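Local coordinates for histidine-containing Phosphotransfer Protein type 1, MtHPt1 (Medicago truncatula, PDB 3US6), which probably relays phosphoryl groups through an active histidine from cytokinin sensor histidine kinases to B-type response regulators in plant two-component signalling, at residues Ser47-Asp52 and Gln121-Val126; Lys58-Ala63 and Lys72-His77. All blocks are in the same frame, centred on the assembly; numbering follows the deposited sequence.

Interaction 1 (Ser47-Asp52 and Gln121-Val126); sequences SLFFDD and QEYLLV
In the helical bundle of this histidine-containing phosphotransfer (HPt) protein, Tyr-123 reaches across the core from helix 109-142 and fits its ring and hydroxyl against Phe-49 and Phe-50 of helix 41-64. The two backbones stay well apart, with the nearest CA atoms, those of Phe-50 and Tyr-123, separated by 8.9 Å, and it is the length of the tyrosine that spans the interval. Its CG stands anti to the backbone N (chi1 169°), which swings the ring out from its own helix so that the phenol end arrives at the other one. There the hydroxyl oxygen settles beside the main chain of Phe-50: Tyr-123 OH lies 3.3 Å from Phe-50 CA and 3.5 Å from Phe-50 CB. On the same residue, Phe-50 CD1 comes within 3.5 Å of Tyr-123 OH and 4.1 Å from Tyr-123 CE1, so one corner of the phenylalanine ring leans on the end of the phenol.

Phe-49 meets the tyrosine further back along its ring. Phe-49 CE2 approaches the edge of the tyrosine, near the plane of that ring, at 3.7 Å from Tyr-123 CE1, and the two side chains run past each other in opposite directions. Their planes are inclined at 62° with centroids 5.8 Å apart, an oblique aromatic pair. The contact is therefore carried by carbon surfaces and a single buried phenol group, without a salt bridge between the two segments.

Phe-49 also packs on Phe-81, Ser-84, Ser-85 and Ile-88 of helix 71-88, while Tyr-123 touches Ser-53 and Leu-57 one and two turns further along helix 41-64. On a neighbouring flank of helix 109-142, Glu-122 forms a salt bridge with Arg-92 of helix 91-106.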
ATOM      1  N   SER A  47       5.561   4.686   6.188  1.00 13.50           N
ATOM      2  CA  SER A  47       6.088   5.987   5.742  0.61 13.62           C
ATOM      3  C   SER A  47       7.145   5.864   4.691  1.00 15.19           C
ATOM      4  O   SER A  47       7.134   6.596   3.689  1.00 16.82           O
ATOM      5  CB  SER A  47       6.619   6.794   6.907  0.61 17.53           C
ATOM      6  OG  SER A  47       5.525   7.287   7.617  0.61 20.39           O
ATOM      7  N   LEU A  48       8.064   4.904   4.866  1.00 14.47           N
ATOM      8  CA  LEU A  48       9.078   4.695   3.850  1.00 15.75           C
ATOM      9  C   LEU A  48       8.449   4.283   2.496  1.00 15.32           C
ATOM     10  O   LEU A  48       8.908   4.696   1.448  1.00 17.73           O
ATOM     11  CB  LEU A  48      10.076   3.595   4.281  1.00 16.09           C
ATOM     12  CG  LEU A  48      11.033   3.947   5.383  1.00 17.75           C
ATOM     13  CD1 LEU A  48      11.626   2.633   5.895  1.00 16.89           C
ATOM     14  CD2 LEU A  48      12.122   4.911   4.832  1.00 18.16           C
ATOM     15  N   PHE A  49       7.471   3.390   2.561  1.00 14.18           N
ATOM     16  CA  PHE A  49       6.714   2.949   1.394  1.00 13.63           C
ATOM     17  C   PHE A  49       6.044   4.164   0.729  1.00 14.58           C
ATOM     18  O   PHE A  49       6.114   4.265  -0.516  1.00 16.69           O
ATOM     19  CB  PHE A  49       5.687   1.910   1.821  1.00 13.10           C
ATOM     20  CG  PHE A  49       4.734   1.495   0.730  1.00 14.27           C
ATOM     21  CD1 PHE A  49       5.211   0.736  -0.325  1.00 19.35           C
ATOM     22  CD2 PHE A  49       3.411   1.831   0.762  1.00 14.66           C
ATOM     23  CE1 PHE A  49       4.360   0.335  -1.349  1.00 19.12           C
ATOM     24  CE2 PHE A  49       2.575   1.453  -0.286  1.00 16.26           C
ATOM     25  CZ  PHE A  49       3.055   0.647  -1.296  1.00 16.33           C
ATOM     26  N   PHE A  50       5.391   5.039   1.472  1.00 12.84           N
ATOM     27  CA  PHE A  50       4.709   6.165   0.818  1.00 16.38           C
ATOM     28  C   PHE A  50       5.720   7.043   0.075  1.00 17.24           C
ATOM     29  O   PHE A  50       5.508   7.411  -1.113  1.00 18.95           O
ATOM     30  CB  PHE A  50       3.959   7.012   1.822  1.00 14.29           C
ATOM     31  CG  PHE A  50       2.826   6.356   2.482  1.00 13.96           C
ATOM     32  CD1 PHE A  50       2.232   5.244   1.963  1.00 13.28           C
ATOM     33  CD2 PHE A  50       2.335   6.877   3.670  1.00 15.80           C
ATOM     34  CE1 PHE A  50       1.168   4.625   2.607  1.00 16.40           C
ATOM     35  CE2 PHE A  50       1.205   6.322   4.289  1.00 18.85           C
ATOM     36  CZ  PHE A  50       0.632   5.188   3.758  1.00 19.20           C
ATOM     37  N   ASP A  51       6.836   7.323   0.730  1.00 18.00           N
ATOM     38  CA  ASP A  51       7.874   8.155   0.053  1.00 20.41           C
ATOM     39  C   ASP A  51       8.423   7.518  -1.259  1.00 20.89           C
ATOM     40  O   ASP A  51       8.476   8.210  -2.337  1.00 26.39           O
ATOM     41  CB  ASP A  51       9.023   8.417   1.043  1.00 27.61           C
ATOM     42  CG  ASP A  51       8.587   9.240   2.258  1.00 40.92           C
ATOM     43  OD1 ASP A  51       7.435   9.708   2.286  1.00 52.38           O
ATOM     44  OD2 ASP A  51       9.404   9.438   3.180  1.00 41.27           O
ATOM     45  N   ASP A  52       8.764   6.221  -1.239  1.00 20.36           N
ATOM     46  CA  ASP A  52       9.257   5.538  -2.464  1.00 19.50           C
ATOM     47  C   ASP A  52       8.175   5.393  -3.527  1.00 21.83           C
ATOM     48  O   ASP A  52       8.422   5.684  -4.699  1.00 21.51           O
ATOM     49  CB  ASP A  52       9.839   4.173  -2.157  1.00 21.44           C
ATOM     50  CG  ASP A  52      10.444   3.510  -3.436  1.00 24.32           C
ATOM     51  OD1 ASP A  52      11.360   4.132  -4.029  1.00 29.10           O
ATOM     52  OD2 ASP A  52       9.903   2.450  -3.890  1.00 28.14           O
ATOM     53  N   GLN A 121      -4.570   4.483  -8.425  1.00  9.68           N
ATOM     54  CA  GLN A 121      -5.791   4.530  -7.646  1.00 10.22           C
ATOM     55  C   GLN A 121      -5.724   3.614  -6.448  1.00  9.78           C
ATOM     56  O   GLN A 121      -6.068   4.001  -5.325  1.00 11.16           O
ATOM     57  CB  GLN A 121      -6.981   4.218  -8.551  1.00 11.39           C
ATOM     58  CG  GLN A 121      -8.320   4.212  -7.863  1.00 12.45           C
ATOM     59  CD  GLN A 121      -9.456   4.068  -8.939  1.00 31.98           C
ATOM     60  OE1 GLN A 121      -9.457   4.736 -10.010  1.00 29.17           O
ATOM     61  NE2 GLN A 121     -10.405   3.184  -8.664  1.00 39.74           N
ATOM     62  N   GLU A 122      -5.241   2.393  -6.647  1.00  9.98           N
ATOM     63  CA  GLU A 122      -5.109   1.412  -5.549  1.00  9.45           C
ATOM     64  C   GLU A 122      -4.097   1.898  -4.497  1.00 10.04           C
ATOM     65  O   GLU A 122      -4.341   1.790  -3.291  1.00 10.91           O
ATOM     66  CB  GLU A 122      -4.724   0.036  -6.059  1.00 10.12           C
ATOM     67  CG  GLU A 122      -5.881  -0.637  -6.796  1.00  9.59           C
ATOM     68  CD  GLU A 122      -7.065  -1.003  -5.919  1.00 12.35           C
ATOM     69  OE1 GLU A 122      -6.912  -1.167  -4.683  1.00 13.11           O
ATOM     70  OE2 GLU A 122      -8.204  -1.142  -6.501  1.00 14.11           O
ATOM     71  N   TYR A 123      -3.022   2.512  -4.936  1.00  8.78           N
ATOM     72  CA  TYR A 123      -2.065   3.074  -4.007  1.00  9.48           C
ATOM     73  C   TYR A 123      -2.683   4.175  -3.158  1.00 10.36           C
ATOM     74  O   TYR A 123      -2.540   4.134  -1.968  1.00 11.17           O
ATOM     75  CB  TYR A 123      -0.820   3.616  -4.752  1.00  9.72           C
ATOM     76  CG  TYR A 123       0.033   4.427  -3.849  1.00 11.10           C
ATOM     77  CD1 TYR A 123       0.793   3.832  -2.901  1.00 11.63           C
ATOM     78  CD2 TYR A 123       0.029   5.789  -3.913  1.00  9.15           C
ATOM     79  CE1 TYR A 123       1.522   4.571  -2.040  1.00 14.01           C
ATOM     80  CE2 TYR A 123       0.762   6.527  -3.060  1.00 12.82           C
ATOM     81  CZ  TYR A 123       1.499   5.906  -2.119  1.00 12.79           C
ATOM     82  OH  TYR A 123       2.251   6.648  -1.268  1.00 16.00           O
ATOM     83  N   LEU A 124      -3.424   5.088  -3.772  1.00  9.25           N
ATOM     84  CA  LEU A 124      -4.011   6.175  -3.011  1.00 10.77           C
ATOM     85  C   LEU A 124      -5.067   5.630  -2.057  1.00 10.71           C
ATOM     86  O   LEU A 124      -5.219   6.126  -0.938  1.00 10.48           O
ATOM     87  CB  LEU A 124      -4.593   7.226  -3.927  1.00 11.76           C
ATOM     88  CG  LEU A 124      -3.452   7.944  -4.661  1.00 13.42           C
ATOM     89  CD1 LEU A 124      -4.017   8.959  -5.645  1.00 18.97           C
ATOM     90  CD2 LEU A 124      -2.502   8.652  -3.759  1.00 17.07           C
ATOM     91  N   LEU A 125      -5.837   4.624  -2.448  1.00  9.67           N
ATOM     92  CA  LEU A 125      -6.847   4.047  -1.563  1.00  9.79           C
ATOM     93  C   LEU A 125      -6.191   3.514  -0.312  1.00  9.22           C
ATOM     94  O   LEU A 125      -6.644   3.781   0.813  1.00 11.72           O
ATOM     95  CB  LEU A 125      -7.652   2.923  -2.240  1.00 10.76           C
ATOM     96  CG  LEU A 125      -8.682   3.382  -3.290  1.00 12.14           C
ATOM     97  CD1 LEU A 125      -9.311   2.160  -3.930  1.00 11.85           C
ATOM     98  CD2 LEU A 125      -9.719   4.352  -2.723  1.00 13.39           C
ATOM     99  N   VAL A 126      -5.186   2.670  -0.436  1.00 10.23           N
ATOM    100  CA  VAL A 126      -4.595   2.072   0.733  1.00 10.28           C
ATOM    101  C   VAL A 126      -3.799   3.110   1.532  1.00  9.44           C
ATOM    102  O   VAL A 126      -3.754   2.979   2.762  1.00 10.41           O
ATOM    103  CB  VAL A 126      -3.769   0.797   0.400  1.00 12.25           C
ATOM    104  CG1 VAL A 126      -2.447   1.103  -0.250  1.00 11.28           C
ATOM    105  CG2 VAL A 126      -3.603  -0.067   1.625  1.00 11.81           C
TER

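Interaction 2 (Lys58-Ala63 and Lys72-His77); sequences KDLSFA and KKVDAH
A small apolar seam between consecutive antiparallel helices joins Leu-60 and Ala-63, near the end of helix 41-64, to Val-74 and His-77, near the start of helix 71-88. Val-74 sits at its middle and uses both of its methyls: Val-74 CG1 is 3.8 Å from Leu-60 CD2, and Val-74 CG2 is 3.7 Å from Ala-63 CB. This division follows from its chi1 of 164°, which sets CG1 anti to the backbone N and CG2 anti to the carbonyl carbon, giving each methyl a different partner one turn apart on the opposing helix. Leu-60 reaches over obliquely, and the same methyl, Leu-60 CD2, also rests 3.9 Å from His-77 CB, so it bridges two successive turns of helix 71-88.

These helices form an antiparallel hairpin within the HPt bundle. Their local axes approach to 10.3 Å, with 155° between their N-to-C directions. The backbones come nearest at Leu-60 and Val-74, whose CA atoms are 6.5 Å apart. Val-74 also touches Phe-100 and Cys-104 of helix 91-106, and Leu-60 packs on Leu-116 of helix 109-142, which extends the seam into the core.

Polar groups border the seam on its outer side. Asp-59 CB comes 4.4 Å from His-77 ND1, approaching the imidazole obliquely, whereas the carbonyl oxygen of Lys-73, a turn earlier in the same helix, lies above one face of that ring, displaced toward its rim. The Lys-73 side chain runs out straight at first and then bends near its end, which brings NZ to 4.4 Å from Ala-63 CB. Its ammonium and the Asp-59 carboxylate are not in contact, although their opposite charges may exert a mild mutual attraction.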
ATOM      1  N   LYS A  58       5.280   8.864  -9.994  1.00 21.36           N
ATOM      2  CA  LYS A  58       5.608  10.019 -10.797  1.00 19.99           C
ATOM      3  C   LYS A  58       6.459   9.636 -12.013  1.00 19.01           C
ATOM      4  O   LYS A  58       6.165  10.012 -13.152  1.00 22.57           O
ATOM      5  CB  LYS A  58       6.392  11.066  -9.974  1.00 34.51           C
ATOM      6  CG  LYS A  58       5.622  11.595  -8.770  1.00 72.53           C
ATOM      7  CD  LYS A  58       6.448  12.528  -7.888  1.00101.09           C
ATOM      8  CE  LYS A  58       6.396  13.969  -8.404  1.00119.05           C
ATOM      9  NZ  LYS A  58       4.999  14.518  -8.503  1.00125.05           N
ATOM     10  N   ASP A  59       7.492   8.817 -11.804  1.00 18.72           N
ATOM     11  CA  ASP A  59       8.293   8.415 -12.949  1.00 21.45           C
ATOM     12  C   ASP A  59       7.485   7.555 -13.940  1.00 20.79           C
ATOM     13  O   ASP A  59       7.658   7.673 -15.186  1.00 20.83           O
ATOM     14  CB  ASP A  59       9.503   7.630 -12.478  1.00 35.95           C
ATOM     15  CG  ASP A  59      10.492   8.513 -11.766  1.00 50.78           C
ATOM     16  OD1 ASP A  59      10.403   9.757 -11.976  1.00 51.71           O
ATOM     17  OD2 ASP A  59      11.322   7.968 -10.991  1.00 44.35           O
ATOM     18  N   LEU A  60       6.600   6.692 -13.433  1.00 17.67           N
ATOM     19  CA  LEU A  60       5.848   5.808 -14.255  1.00 14.56           C
ATOM     20  C   LEU A  60       4.839   6.585 -15.096  1.00 14.64           C
ATOM     21  O   LEU A  60       4.704   6.229 -16.290  1.00 14.88           O
ATOM     22  CB  LEU A  60       5.122   4.748 -13.427  1.00 18.97           C
ATOM     23  CG  LEU A  60       5.928   3.531 -12.973  1.00 26.64           C
ATOM     24  CD1 LEU A  60       5.061   2.651 -12.073  1.00 30.25           C
ATOM     25  CD2 LEU A  60       6.345   2.725 -14.180  1.00 32.14           C
ATOM     26  N   SER A  61       4.138   7.591 -14.536  1.00 14.12           N
ATOM     27  CA  SER A  61       3.113   8.291 -15.337  0.56 17.21           C
ATOM     28  C   SER A  61       3.774   8.972 -16.507  1.00 16.91           C
ATOM     29  O   SER A  61       3.322   8.858 -17.663  1.00 17.72           O
ATOM     30  CB  SER A  61       2.319   9.314 -14.544  0.56 18.29           C
ATOM     31  OG  SER A  61       1.601   8.685 -13.495  0.56 25.09           O
ATOM     32  N   PHE A  62       4.901   9.619 -16.253  1.00 14.72           N
ATOM     33  CA  PHE A  62       5.658  10.281 -17.321  1.00 18.98           C
ATOM     34  C   PHE A  62       6.100   9.287 -18.404  1.00 22.09           C
ATOM     35  O   PHE A  62       5.909   9.542 -19.590  1.00 21.31           O
ATOM     36  CB  PHE A  62       6.882  11.023 -16.754  1.00 22.32           C
ATOM     37  CG  PHE A  62       7.656  11.772 -17.834  1.00 30.03           C
ATOM     38  CD1 PHE A  62       7.207  12.999 -18.311  1.00 39.59           C
ATOM     39  CD2 PHE A  62       8.758  11.197 -18.414  1.00 28.19           C
ATOM     40  CE1 PHE A  62       7.914  13.666 -19.319  1.00 39.11           C
ATOM     41  CE2 PHE A  62       9.455  11.860 -19.419  1.00 30.62           C
ATOM     42  CZ  PHE A  62       9.016  13.082 -19.859  1.00 30.75           C
ATOM     43  N   ALA A  63       6.596   8.127 -17.980  1.00 14.43           N
ATOM     44  CA  ALA A  63       7.059   7.121 -18.872  1.00 16.41           C
ATOM     45  C   ALA A  63       5.958   6.495 -19.711  1.00 13.64           C
ATOM     46  O   ALA A  63       6.224   6.168 -20.896  1.00 15.77           O
ATOM     47  CB  ALA A  63       7.785   6.030 -18.075  1.00 18.08           C
ATOM     48  N   LYS A  72      10.827  -1.958 -21.092  1.00 18.22           N
ATOM     49  CA  LYS A  72      11.837  -2.546 -20.238  1.00 18.78           C
ATOM     50  C   LYS A  72      12.006  -1.738 -18.948  1.00 20.41           C
ATOM     51  O   LYS A  72      11.954  -2.292 -17.859  1.00 22.13           O
ATOM     52  CB  LYS A  72      13.163  -2.679 -21.057  1.00 22.72           C
ATOM     53  CG  LYS A  72      14.323  -3.455 -20.384  1.00 39.51           C
ATOM     54  CD  LYS A  72      15.400  -3.867 -21.437  1.00110.84           C
ATOM     55  CE  LYS A  72      16.559  -4.705 -20.881  1.00111.63           C
ATOM     56  NZ  LYS A  72      16.137  -6.054 -20.386  1.00110.82           N
ATOM     57  N   LYS A  73      12.116  -0.428 -19.091  1.00 18.26           N
ATOM     58  CA  LYS A  73      12.334   0.441 -17.942  1.00 22.87           C
ATOM     59  C   LYS A  73      11.075   0.496 -17.058  1.00 20.25           C
ATOM     60  O   LYS A  73      11.148   0.409 -15.825  1.00 21.10           O
ATOM     61  CB  LYS A  73      12.764   1.831 -18.414  1.00 26.72           C
ATOM     62  CG  LYS A  73      13.106   2.796 -17.299  1.00 55.57           C
ATOM     63  CD  LYS A  73      13.804   4.060 -17.809  1.00 74.98           C
ATOM     64  CE  LYS A  73      12.818   5.220 -17.972  1.00 85.15           C
ATOM     65  NZ  LYS A  73      11.899   5.453 -16.783  1.00 86.86           N
ATOM     66  N   VAL A  74       9.923   0.605 -17.717  1.00 18.57           N
ATOM     67  CA  VAL A  74       8.651   0.615 -17.013  1.00 16.60           C
ATOM     68  C   VAL A  74       8.469  -0.675 -16.254  1.00 18.09           C
ATOM     69  O   VAL A  74       8.057  -0.663 -15.083  1.00 18.08           O
ATOM     70  CB  VAL A  74       7.474   0.891 -17.979  1.00 18.43           C
ATOM     71  CG1 VAL A  74       6.163   0.512 -17.298  1.00 23.32           C
ATOM     72  CG2 VAL A  74       7.556   2.330 -18.414  1.00 24.59           C
ATOM     73  N   ASP A  75       8.776  -1.789 -16.877  1.00 15.83           N
ATOM     74  CA  ASP A  75       8.579  -3.049 -16.199  1.00 16.89           C
ATOM     75  C   ASP A  75       9.478  -3.149 -14.979  1.00 15.41           C
ATOM     76  O   ASP A  75       9.056  -3.637 -13.922  1.00 16.53           O
ATOM     77  CB  ASP A  75       8.914  -4.218 -17.105  1.00 19.15           C
ATOM     78  CG  ASP A  75       8.676  -5.525 -16.412  1.00 20.41           C
ATOM     79  OD1 ASP A  75       7.503  -5.813 -16.086  1.00 22.26           O
ATOM     80  OD2 ASP A  75       9.666  -6.199 -16.138  1.00 27.11           O
ATOM     81  N   ALA A  76      10.681  -2.626 -15.053  1.00 17.48           N
ATOM     82  CA  ALA A  76      11.570  -2.720 -13.902  1.00 22.11           C
ATOM     83  C   ALA A  76      11.033  -1.854 -12.735  1.00 17.29           C
ATOM     84  O   ALA A  76      11.100  -2.254 -11.591  1.00 20.15           O
ATOM     85  CB  ALA A  76      12.975  -2.274 -14.306  1.00 21.41           C
ATOM     86  N   HIS A  77      10.500  -0.679 -13.039  1.00 19.49           N
ATOM     87  CA  HIS A  77       9.972   0.183 -11.970  1.00 22.77           C
ATOM     88  C   HIS A  77       8.704  -0.431 -11.363  1.00 18.35           C
ATOM     89  O   HIS A  77       8.546  -0.415 -10.145  1.00 18.82           O
ATOM     90  CB  HIS A  77       9.703   1.577 -12.473  1.00 25.38           C
ATOM     91  CG  HIS A  77      10.943   2.321 -12.849  1.00 49.09           C
ATOM     92  ND1 HIS A  77      10.918   3.546 -13.482  1.00 63.55           N
ATOM     93  CD2 HIS A  77      12.248   1.991 -12.723  1.00 63.76           C
ATOM     94  CE1 HIS A  77      12.154   3.948 -13.710  1.00 68.88           C
ATOM     95  NE2 HIS A  77      12.982   3.023 -13.260  1.00 70.83           N
TER

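Overall arrangement
Both interactions draw on helix 41-64, with interaction 1 in its first half and interaction 2 near its end. Their centres lie about 16 Å apart and their nearest atoms about 7 Å, so they do not touch. Interaction 1 joins helix 41-64 to helix 109-142 close to the centre of the chain; interaction 2 joins it to helix 71-88. The centre of interaction 2 lies about 18 Å from the centre of the chain. Along the sequence, the segments of interaction 2 both fall between those of interaction 1, pairing a local hairpin with a long-range closure. Together they connect three helices of the HPt domain, including helix 71-88, which carries the predicted phosphorylation site, His-79.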